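Side-chain contacts in protein NRD1 (Saccharomyces cerevisiae, PDB 3CLJ), which probably binds the phosphorylated C-terminal domain of RNA polymerase II through its CTD-interacting domain, as part of the Nrd1-Nab3-Sen1 termination complex: residues I47-S50 with R51-D55; G98-I101 with Q102-L105. One frame throughout, in Å; residues are numbered along the deposited sequence. Where two conformers were deposited one is given.

Contact 1: residues I47-S50 with R51-D55; sequences IDYS and RLCPD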
loop_
_atom_site.group_PDB
_atom_site.type_symbol
_atom_site.label_atom_id
_atom_site.label_comp_id
_atom_site.label_asym_id
_atom_site.label_seq_id
_atom_site.Cartn_x
_atom_site.Cartn_y
_atom_site.Cartn_z
ATOM N N ILE A 47 6.501 -1.835 0.298
ATOM C CA ILE A 47 6.913 -1.016 -0.875
ATOM C C ILE A 47 7.548 -1.898 -1.949
ATOM O O ILE A 47 7.187 -1.840 -3.134
ATOM C CB ILE A 47 7.873 0.130 -0.462
ATOM C CG1 ILE A 47 7.086 1.199 0.351
ATOM C CG2 ILE A 47 8.487 0.796 -1.697
ATOM C CD1 ILE A 47 7.947 2.285 0.991
ATOM N N ASP A 48 8.481 -2.738 -1.511
ATOM C CA ASP A 48 9.224 -3.607 -2.399
ATOM C C ASP A 48 8.343 -4.732 -2.951
ATOM O O ASP A 48 8.519 -5.175 -4.092
ATOM C CB ASP A 48 10.464 -4.135 -1.659
ATOM C CG ASP A 48 11.540 -3.043 -1.461
ATOM O OD1 ASP A 48 11.501 -2.015 -2.172
ATOM O OD2 ASP A 48 12.500 -3.224 -0.657
ATOM N N TYR A 49 7.412 -5.210 -2.136
ATOM C CA TYR A 49 6.461 -6.185 -2.612
ATOM C C TYR A 49 5.659 -5.582 -3.803
ATOM O O TYR A 49 5.482 -6.223 -4.833
ATOM C CB TYR A 49 5.489 -6.608 -1.480
ATOM C CG TYR A 49 4.463 -7.533 -2.037
ATOM C CD1 TYR A 49 4.823 -8.848 -2.412
ATOM C CD2 TYR A 49 3.154 -7.089 -2.287
ATOM C CE1 TYR A 49 3.864 -9.717 -2.976
ATOM C CE2 TYR A 49 2.203 -7.931 -2.803
ATOM C CZ TYR A 49 2.575 -9.232 -3.206
ATOM O OH TYR A 49 1.640 -10.062 -3.789
ATOM N N SER A 50 5.180 -4.364 -3.634
ATOM C CA SER A 50 4.537 -3.612 -4.734
ATOM C C SER A 50 5.388 -3.496 -6.010
ATOM O O SER A 50 4.896 -3.616 -7.142
ATOM C CB SER A 50 4.146 -2.194 -4.248
ATOM O OG SER A 50 3.186 -1.607 -5.121
ATOM N N ARG A 51 6.648 -3.153 -5.804
ATOM C CA ARG A 51 7.623 -3.043 -6.900
ATOM C C ARG A 51 7.869 -4.308 -7.684
ATOM O O ARG A 51 8.089 -4.239 -8.877
ATOM C CB ARG A 51 8.973 -2.560 -6.379
ATOM C CG ARG A 51 8.932 -1.143 -5.959
ATOM C CD ARG A 51 10.254 -0.801 -5.313
ATOM N NE ARG A 51 10.356 0.666 -5.200
ATOM C CZ ARG A 51 11.100 1.316 -4.304
ATOM N NH1 ARG A 51 11.866 0.621 -3.439
ATOM N NH2 ARG A 51 11.141 2.655 -4.340
ATOM N N LEU A 52 7.822 -5.447 -7.009
ATOM C CA LEU A 52 8.366 -6.674 -7.546
ATOM C C LEU A 52 7.327 -7.774 -7.825
ATOM O O LEU A 52 7.663 -8.795 -8.415
ATOM C CB LEU A 52 9.425 -7.225 -6.553
ATOM C CG LEU A 52 10.677 -6.313 -6.402
ATOM C CD1 LEU A 52 11.599 -6.710 -5.209
ATOM C CD2 LEU A 52 11.479 -6.183 -7.695
ATOM N N CYS A 53 6.087 -7.588 -7.385
ATOM C CA CYS A 53 5.112 -8.649 -7.481
ATOM C C CYS A 53 4.646 -8.822 -8.953
ATOM O O CYS A 53 4.824 -7.915 -9.774
ATOM C CB CYS A 53 3.907 -8.361 -6.544
ATOM S SG CYS A 53 2.981 -6.897 -7.006
ATOM N N PRO A 54 4.040 -9.988 -9.271
ATOM C CA PRO A 54 3.395 -10.183 -10.606
ATOM C C PRO A 54 2.428 -9.027 -11.006
ATOM O O PRO A 54 1.826 -8.361 -10.138
ATOM C CB PRO A 54 2.645 -11.523 -10.426
ATOM C CG PRO A 54 3.470 -12.249 -9.376
ATOM C CD PRO A 54 3.887 -11.180 -8.394
ATOM N N ASP A 55 2.279 -8.769 -12.294
ATOM C CA ASP A 55 1.363 -7.716 -12.792
ATOM C C ASP A 55 -0.050 -7.801 -12.200
ATOM O O ASP A 55 -0.613 -6.809 -11.741
ATOM C CB ASP A 55 1.246 -7.784 -14.337
ATOM C CG ASP A 55 2.554 -7.430 -15.044
ATOM O OD1 ASP A 55 3.569 -7.210 -14.320
ATOM O OD2 ASP A 55 2.549 -7.371 -16.307
#
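Arg51 reaches back over the preceding turn to meet Asp48 and Ile47. Its chain, extended from CG to NE, runs alongside Ile47 and brings the guanidinium over that side chain, with Ile47 CG2 3.7 Å from Arg51 CZ and over the centre of the flat group. The edge is left for Asp48: Arg51 NH1 donates to Asp48 OD1 at 2.9 Å in a salt bridge, bent at the hydrogen (138°) and 21° out of the guanidinium plane. Asp48 helps to fix the rotation of the group, while Arg51 NE holds a second carboxylate, that of Glu103. Where the chain leaves helical angles, Cys53 lays its CB over one face of the Tyr49 ring, toward the rim, in a CH-pi contact 3.9 Å from the centroid of the Tyr49 ring. Cys53 SG stands further above the same ring. Cys53 N closes only a weak bond to Tyr49 O. Helix 39-52 thus ends between two others: Ile47 and Arg51 lean on helix 90-111 through Thr96, Val100 and Leu104, while Tyr49 and Cys53 rest on helix 58-77 at Ser61.

Contact 2: residues G98-I101 with Q102-L105; sequences GEVI and QELL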
loop_
_atom_site.group_PDB
_atom_site.type_symbol
_atom_site.label_atom_id
_atom_site.label_comp_id
_atom_site.label_asym_id
_atom_site.label_seq_id
_atom_site.Cartn_x
_atom_site.Cartn_y
_atom_site.Cartn_z
ATOM N N GLY A 98 4.178 7.877 1.197
ATOM C CA GLY A 98 3.908 9.050 0.368
ATOM C C GLY A 98 5.058 9.403 -0.586
ATOM O O GLY A 98 4.792 9.824 -1.746
ATOM N N GLU A 99 6.323 9.255 -0.147
ATOM C CA GLU A 99 7.431 9.548 -1.062
ATOM C C GLU A 99 7.570 8.595 -2.276
ATOM O O GLU A 99 8.144 8.975 -3.268
ATOM C CB GLU A 99 8.756 9.788 -0.318
ATOM C CG GLU A 99 8.774 11.073 0.568
ATOM C CD GLU A 99 8.357 12.355 -0.181
ATOM O OE1 GLU A 99 9.140 12.839 -1.035
ATOM O OE2 GLU A 99 7.237 12.870 0.083
ATOM N N VAL A 100 7.009 7.381 -2.218
ATOM C CA VAL A 100 7.056 6.440 -3.352
ATOM C C VAL A 100 5.705 6.118 -3.991
ATOM O O VAL A 100 5.681 5.413 -4.993
ATOM C CB VAL A 100 7.728 5.063 -2.999
ATOM C CG1 VAL A 100 9.235 5.288 -2.585
ATOM C CG2 VAL A 100 6.881 4.346 -1.957
ATOM N N ILE A 101 4.595 6.613 -3.419
ATOM C CA ILE A 101 3.279 6.228 -3.899
ATOM C C ILE A 101 3.005 6.534 -5.410
ATOM O O ILE A 101 2.286 5.784 -6.070
ATOM C CB ILE A 101 2.114 6.753 -2.984
ATOM C CG1 ILE A 101 0.905 5.852 -3.120
ATOM C CG2 ILE A 101 1.757 8.251 -3.233
ATOM C CD1 ILE A 101 1.162 4.379 -2.857
ATOM N N GLN A 102 3.527 7.649 -5.936
ATOM C CA GLN A 102 3.328 7.904 -7.344
ATOM C C GLN A 102 4.047 6.893 -8.243
ATOM O O GLN A 102 3.464 6.451 -9.251
ATOM C CB GLN A 102 3.794 9.296 -7.654
ATOM C CG GLN A 102 2.901 10.296 -6.983
ATOM C CD GLN A 102 3.401 11.702 -7.153
ATOM O OE1 GLN A 102 3.859 12.319 -6.197
ATOM N NE2 GLN A 102 3.378 12.193 -8.386
ATOM N N GLU A 103 5.290 6.532 -7.879
ATOM C CA GLU A 103 6.037 5.440 -8.544
ATOM C C GLU A 103 5.220 4.135 -8.540
ATOM O O GLU A 103 5.047 3.446 -9.577
ATOM C CB GLU A 103 7.388 5.193 -7.844
ATOM C CG GLU A 103 8.117 3.921 -8.279
ATOM C CD GLU A 103 9.134 3.426 -7.256
ATOM O OE1 GLU A 103 9.620 4.256 -6.418
ATOM O OE2 GLU A 103 9.433 2.202 -7.313
ATOM N N LEU A 104 4.736 3.792 -7.347
ATOM C CA LEU A 104 4.046 2.532 -7.191
ATOM C C LEU A 104 2.720 2.547 -7.937
ATOM O O LEU A 104 2.354 1.544 -8.513
ATOM C CB LEU A 104 3.793 2.209 -5.695
ATOM C CG LEU A 104 5.017 2.066 -4.801
ATOM C CD1 LEU A 104 4.515 1.618 -3.383
ATOM C CD2 LEU A 104 6.099 1.129 -5.363
ATOM N N LEU A 105 1.963 3.631 -7.829
ATOM C CA LEU A 105 0.695 3.745 -8.590
ATOM C C LEU A 105 0.855 3.704 -10.097
ATOM O O LEU A 105 0.107 2.996 -10.768
ATOM C CB LEU A 105 -0.024 5.072 -8.251
ATOM C CG LEU A 105 -0.705 5.055 -6.871
ATOM C CD1 LEU A 105 -0.912 6.540 -6.339
ATOM C CD2 LEU A 105 -2.020 4.229 -6.894
HETATM O O HOH W 1 5.071 9.860 -4.507
HETATM O O HOH W 2 7.159 8.322 -6.174
HETATM O O HOH W 3 9.508 7.080 -5.839
#
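Ile101 O takes the N-H of Leu105 at 2.8 Å, a nearly straight helical bond (164°), and the leucine side chain folds back over the same carbonyl. With CG anti to its own carbonyl carbon (chi1 -75°), Leu105 sends CD1 back along the helix to lie 3.8 Å from Ile101 CG1. One residue earlier the pattern repeats: Leu104 N bonds to Val100 O, and the side chains of Leu104 and Val100 cross, with Leu104 CD1 3.9 Å from Val100 CG2. Cutting Leu105 back to alanine would remove CG and both methyls and is likely to open a gap beside Ile101 CG1, leaving Leu62, Leu124 and Trp127 of the neighbouring helices without the branched end they pack against.

The opposite chemistry appears where the helix kinks. Gln102 N and Glu103 N do not bond directly to Gly98 O and Glu99 O, and water bridges each pair. One water joins Gly98 O (2.8 Å from the water oxygen) to Gln102 N and also donates to Gln102 OE1, so the glutamine holds it by both main chain and side chain. A second spans Glu99 O and Glu103 N, 3.1 Å from each. A third donates to Glu103 OE1 at 2.9 Å and more weakly to Glu99 O. Glu103, its chain extended, lies alongside Val100, and its other oxygen, OE2, pairs with Arg51 of helix 39-52. The backbone at the kink is therefore bridged through water, whereas the turn that follows is closed by direct bonds and faces the protein interior with hydrocarbon.

In the fold
The contacts, with centres 12 Å apart, each run from core to surface: in contact 1 Tyr49 and Cys53 are buried and Arg51 exposed, in contact 2 Ile101, Leu104 and Leu105 are buried and Gln102 and Glu103 exposed. They meet directly. Arg51 NE forms a salt bridge of 2.8 Å to Glu103 OE2, and Ile47 CD1 packs on Val100 CG2 at 3.8 Å. Charge and hydrocarbon thus both join helix 39-52 to helix 90-111. Contact 1 puts its charged pair on the last turn of a helix and Tyr49-Cys53 at the exit. Contact 2 lies within a longer helix, hydrated on its polar side, with Ile101 and Leu105 against helix 114-130. Helix 58-77 touches both.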